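Local coordinates for protein putative hydrogenase (Pyrococcus furiosus, PDB 3LYU) that probably serves as an oxidoreductase using flavin and a [2Fe-2S] cluster, this chain being one alpha/beta domain of the longer protein, at residues Q122-E125 with V126-Y130; V114-V117 with G118-K121. All coordinates share one frame; numbering follows the deposited sequence.

Interaction 1: Q122-E125 with V126-Y130; sequences QVFE and VVKEY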
loop_
_atom_site.group_PDB
_atom_site.type_symbol
_atom_site.label_atom_id
_atom_site.label_comp_id
_atom_site.label_asym_id
_atom_site.label_seq_id
_atom_site.Cartn_x
_atom_site.Cartn_y
_atom_site.Cartn_z
ATOM N N GLN B 122 -9.296 -20.995 0.464
ATOM C CA GLN B 122 -9.736 -22.221 1.138
ATOM C C GLN B 122 -9.015 -22.464 2.464
ATOM O O GLN B 122 -9.589 -23.004 3.413
ATOM C CB GLN B 122 -9.547 -23.432 0.216
ATOM C CG GLN B 122 -10.477 -23.440 -0.999
ATOM C CD GLN B 122 -10.483 -24.781 -1.731
ATOM O OE1 GLN B 122 -10.820 -25.820 -1.147
ATOM N NE2 GLN B 122 -10.109 -24.762 -3.018
ATOM N N VAL B 123 -7.752 -22.067 2.518
ATOM C CA VAL B 123 -6.954 -22.225 3.721
ATOM C C VAL B 123 -7.324 -21.146 4.727
ATOM O O VAL B 123 -7.214 -21.357 5.930
ATOM C CB VAL B 123 -5.438 -22.135 3.405
ATOM C CG1 VAL B 123 -4.625 -21.990 4.690
ATOM C CG2 VAL B 123 -5.002 -23.381 2.634
ATOM N N PHE B 124 -7.766 -19.994 4.235
ATOM C CA PHE B 124 -8.159 -18.899 5.111
ATOM C C PHE B 124 -9.448 -19.254 5.855
ATOM O O PHE B 124 -9.651 -18.860 7.005
ATOM C CB PHE B 124 -8.333 -17.618 4.291
ATOM C CG PHE B 124 -9.046 -16.517 5.026
ATOM C CD1 PHE B 124 -10.435 -16.388 4.948
ATOM C CD2 PHE B 124 -8.338 -15.625 5.813
ATOM C CE1 PHE B 124 -11.104 -15.383 5.646
ATOM C CE2 PHE B 124 -9.001 -14.616 6.516
ATOM C CZ PHE B 124 -10.388 -14.498 6.431
ATOM N N GLU B 125 -10.308 -20.012 5.190
ATOM C CA GLU B 125 -11.571 -20.432 5.782
ATOM C C GLU B 125 -11.314 -21.336 6.994
ATOM O O GLU B 125 -11.994 -21.243 8.019
ATOM C CB GLU B 125 -12.414 -21.193 4.753
ATOM C CG GLU B 125 -12.544 -20.504 3.392
ATOM C CD GLU B 125 -13.005 -19.050 3.483
ATOM O OE1 GLU B 125 -13.957 -18.767 4.249
ATOM O OE2 GLU B 125 -12.417 -18.192 2.774
ATOM N N VAL B 126 -10.327 -22.215 6.858
ATOM C CA VAL B 126 -9.963 -23.140 7.918
ATOM C C VAL B 126 -9.338 -22.392 9.089
ATOM O O VAL B 126 -9.532 -22.757 10.253
ATOM C CB VAL B 126 -8.958 -24.208 7.399
ATOM C CG1 VAL B 126 -8.491 -25.095 8.543
ATOM C CG2 VAL B 126 -9.605 -25.044 6.328
ATOM N N VAL B 127 -8.595 -21.338 8.777
ATOM C CA VAL B 127 -7.916 -20.560 9.801
ATOM C C VAL B 127 -8.844 -19.642 10.576
ATOM O O VAL B 127 -8.753 -19.567 11.800
ATOM C CB VAL B 127 -6.771 -19.732 9.191
ATOM C CG1 VAL B 127 -6.073 -18.944 10.257
ATOM C CG2 VAL B 127 -5.787 -20.650 8.525
ATOM N N LYS B 128 -9.729 -18.942 9.872
ATOM C CA LYS B 128 -10.664 -18.036 10.536
ATOM C C LYS B 128 -11.544 -18.876 11.462
ATOM O O LYS B 128 -12.155 -18.374 12.407
ATOM C CB LYS B 128 -11.530 -17.300 9.505
ATOM C CG LYS B 128 -12.355 -18.221 8.606
ATOM C CD LYS B 128 -13.802 -17.730 8.447
ATOM C CE LYS B 128 -13.907 -16.427 7.663
ATOM N NZ LYS B 128 -13.915 -16.664 6.196
ATOM N N GLU B 129 -11.575 -20.172 11.183
ATOM C CA GLU B 129 -12.360 -21.128 11.945
ATOM C C GLU B 129 -11.826 -21.332 13.360
ATOM O O GLU B 129 -12.597 -21.556 14.291
ATOM C CB GLU B 129 -12.354 -22.469 11.213
ATOM C CG GLU B 129 -13.320 -23.515 11.762
ATOM C CD GLU B 129 -14.681 -23.462 11.085
ATOM O OE1 GLU B 129 -15.299 -22.373 11.073
ATOM O OE2 GLU B 129 -15.129 -24.508 10.566
ATOM N N TYR B 130 -10.504 -21.249 13.513
ATOM C CA TYR B 130 -9.850 -21.466 14.809
ATOM C C TYR B 130 -9.361 -20.234 15.573
ATOM O O TYR B 130 -8.807 -20.365 16.664
ATOM C CB TYR B 130 -8.676 -22.442 14.634
ATOM C CG TYR B 130 -9.115 -23.829 14.226
ATOM C CD1 TYR B 130 -9.717 -24.056 12.990
ATOM C CD2 TYR B 130 -8.987 -24.904 15.103
ATOM C CE1 TYR B 130 -10.184 -25.312 12.641
ATOM C CE2 TYR B 130 -9.452 -26.164 14.766
ATOM C CZ TYR B 130 -10.052 -26.362 13.536
ATOM O OH TYR B 130 -10.534 -27.610 13.210
#
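The Phe124 ring and the Glu125 carboxylate are the two flat groups that Lys128 engages. Lys128 CB stands 4.2 Å above one face of the ring, displaced toward its rim, while Glu125 OE2 lies in the ring plane at its edge. The ammonium group comes in obliquely, Lys128 NZ lying 3.1 Å from Phe124 CE1. The same nitrogen forms a salt bridge with Glu125, NZ to OE1 at 2.9 Å, approaching from above the carboxylate, 40° out of its plane. Lys128 can serve both because its chain is folded: chi1 of 59° sets CG between the backbone N and the carbonyl carbon, and bends at the three following torsions turn NZ back along the helix. The cost is close packing near the root, where Lys128 CG lies 3.1 Å from Glu125 O and 3.2 Å from Phe124 O.

The backbone beneath is helical. Lys128 N donates to Phe124 O at 2.9 Å, nearly straight at 168°, and Val127 N donates to Val123 O at 3.2 Å. On the buried side Val123 CG1 meets Val127 CG2 at 4.2 Å, an apolar i to i+4 pair.

These residues divide helix 117-130 into distinct surfaces. Val123 packs on Leu95 and Val126 on Val99, both of helix 84-104; Val123 also rests on Met113, and Val127 on Val111, of strand 110-114. Phe124 packs on Pro8 of a second subunit. Helix 117-130 itself belongs to a beta-alpha-beta unit with strand 110-114 and strand 134-136, the latter mostly expression-tag sequence.

Interaction 2: V114-V117 with G118-K121; sequences VGPV and GDQK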
loop_
_atom_site.group_PDB
_atom_site.type_symbol
_atom_site.label_atom_id
_atom_site.label_comp_id
_atom_site.label_asym_id
_atom_site.label_seq_id
_atom_site.Cartn_x
_atom_site.Cartn_y
_atom_site.Cartn_z
ATOM N N VAL B 114 1.812 -18.961 1.058
ATOM C CA VAL B 114 2.123 -18.488 -0.281
ATOM C C VAL B 114 1.772 -19.612 -1.276
ATOM O O VAL B 114 2.310 -20.704 -1.217
ATOM C CB VAL B 114 3.625 -18.050 -0.399
ATOM C CG1 VAL B 114 4.513 -19.026 0.338
ATOM C CG2 VAL B 114 4.043 -17.960 -1.867
ATOM N N GLY B 115 0.828 -19.329 -2.162
ATOM C CA GLY B 115 0.403 -20.290 -3.161
ATOM C C GLY B 115 -0.723 -19.678 -3.979
ATOM O O GLY B 115 -1.048 -18.505 -3.774
ATOM N N PRO B 116 -1.343 -20.424 -4.912
ATOM C CA PRO B 116 -2.431 -19.821 -5.694
ATOM C C PRO B 116 -3.480 -19.199 -4.795
ATOM O O PRO B 116 -3.729 -19.688 -3.685
ATOM C CB PRO B 116 -2.968 -20.986 -6.539
ATOM C CG PRO B 116 -2.449 -22.222 -5.852
ATOM C CD PRO B 116 -1.095 -21.813 -5.332
ATOM N N VAL B 117 -4.074 -18.107 -5.276
ATOM C CA VAL B 117 -5.078 -17.357 -4.525
ATOM C C VAL B 117 -6.345 -18.165 -4.238
ATOM O O VAL B 117 -7.153 -17.803 -3.386
ATOM C CB VAL B 117 -5.418 -16.029 -5.261
ATOM C CG1 VAL B 117 -6.051 -16.323 -6.599
ATOM C CG2 VAL B 117 -6.317 -15.159 -4.392
ATOM N N GLY B 118 -6.498 -19.277 -4.943
ATOM C CA GLY B 118 -7.660 -20.123 -4.739
ATOM C C GLY B 118 -7.492 -21.040 -3.544
ATOM O O GLY B 118 -8.467 -21.486 -2.943
ATOM N N ASP B 119 -6.241 -21.330 -3.210
ATOM C CA ASP B 119 -5.929 -22.181 -2.077
ATOM C C ASP B 119 -5.772 -21.306 -0.853
ATOM O O ASP B 119 -6.008 -21.758 0.265
ATOM C CB ASP B 119 -4.635 -22.957 -2.315
ATOM C CG ASP B 119 -4.779 -23.993 -3.391
ATOM O OD1 ASP B 119 -5.698 -24.823 -3.283
ATOM O OD2 ASP B 119 -3.981 -23.984 -4.344
ATOM N N GLN B 120 -5.363 -20.058 -1.069
ATOM C CA GLN B 120 -5.195 -19.124 0.037
ATOM C C GLN B 120 -6.559 -18.833 0.628
ATOM O O GLN B 120 -6.696 -18.612 1.822
ATOM C CB GLN B 120 -4.543 -17.833 -0.444
ATOM C CG GLN B 120 -3.151 -18.039 -0.965
ATOM C CD GLN B 120 -2.402 -16.754 -1.074
ATOM O OE1 GLN B 120 -2.743 -15.889 -1.875
ATOM N NE2 GLN B 120 -1.376 -16.606 -0.256
ATOM N N LYS B 121 -7.571 -18.836 -0.223
ATOM C CA LYS B 121 -8.925 -18.606 0.222
ATOM C C LYS B 121 -9.403 -19.799 1.041
ATOM O O LYS B 121 -9.858 -19.639 2.174
ATOM C CB LYS B 121 -9.849 -18.424 -0.976
ATOM C CG LYS B 121 -9.638 -17.146 -1.748
ATOM C CD LYS B 121 -10.727 -17.025 -2.796
ATOM C CE LYS B 121 -10.688 -15.684 -3.486
ATOM N NZ LYS B 121 -11.803 -15.575 -4.476
#
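Gln120 reaches back to Gly115 and Pro116 because of its torsions: chi1 of -64° sets CG opposite the carbonyl carbon and beside the backbone N, and an extended chi2 carries the amide onward across the loop. As a result Gln120 CG lies 3.2 Å from Pro116 O, and Gln120 CD sits 3.5 Å from Gly115 O. These are van der Waals approaches to carbonyl oxygens, and the side-chain amide makes no hydrogen bond to them. Gly115 O is hydrogen-bonded instead to NE2 of His137, a residue of the expression tag, so that bond should not be read as native.

The carbonyl of Pro116 is the polar hub of the turn. Pro116 O accepts from two successive amides, Asp119 N at 3.0 Å and Gln120 N at 3.1 Å. The two bonds differ in direction, since Gln120 N lies in the carbonyl plane whereas Asp119 N stands 56° out of it. One oxygen thereby serves both an i+3 and an i+4 donor as the chain passes from extended loop into helix. The next bond, Lys121 N to Val117 O at 3.4 Å, is weak; the same oxygen has Lys121 CG against it at 3.0 Å.

Both charged ends find their strongest partners beyond residues 114-121. Asp119 OD1 is hydrogen-bonded to Ser92 OG of helix 84-104, and the extended Lys121 chain takes NZ to a salt bridge with Glu16 of a third subunit. Val117 packs on Leu9 of a second subunit.

The Gly-Pro turn follows strand 110-114 at its C-terminal end and opens helix 117-130, a strand-to-helix junction of a parallel alpha/beta sheet. Its position and sequence resemble the Cys-Gly-Pro turn of ferredoxin-reductase-like nucleotide domains, with Val114 in place of cysteine.

Interaction 2 comes first along the chain, and interaction 1 begins where it ends, Lys121 being followed directly by Gln122. Their centres lie about 12 Å apart, and both use helix 117-130: residues 114-121 form its entry from strand 110-114, whereas residues 122-130 form its later turns on the way to strand 134-136, which is mostly tag. Together they cover the loop and helix of a beta-alpha-beta crossover at one end of the five-stranded parallel sheet, whose order 3-2-1-4-5 is Rossmann-like. Helix 84-104 borders both, facing the start of helix 117-130 and its later turns. Pro8 of a second subunit also touches both, so helix 117-130 contributes to the assembly as well as to the domain.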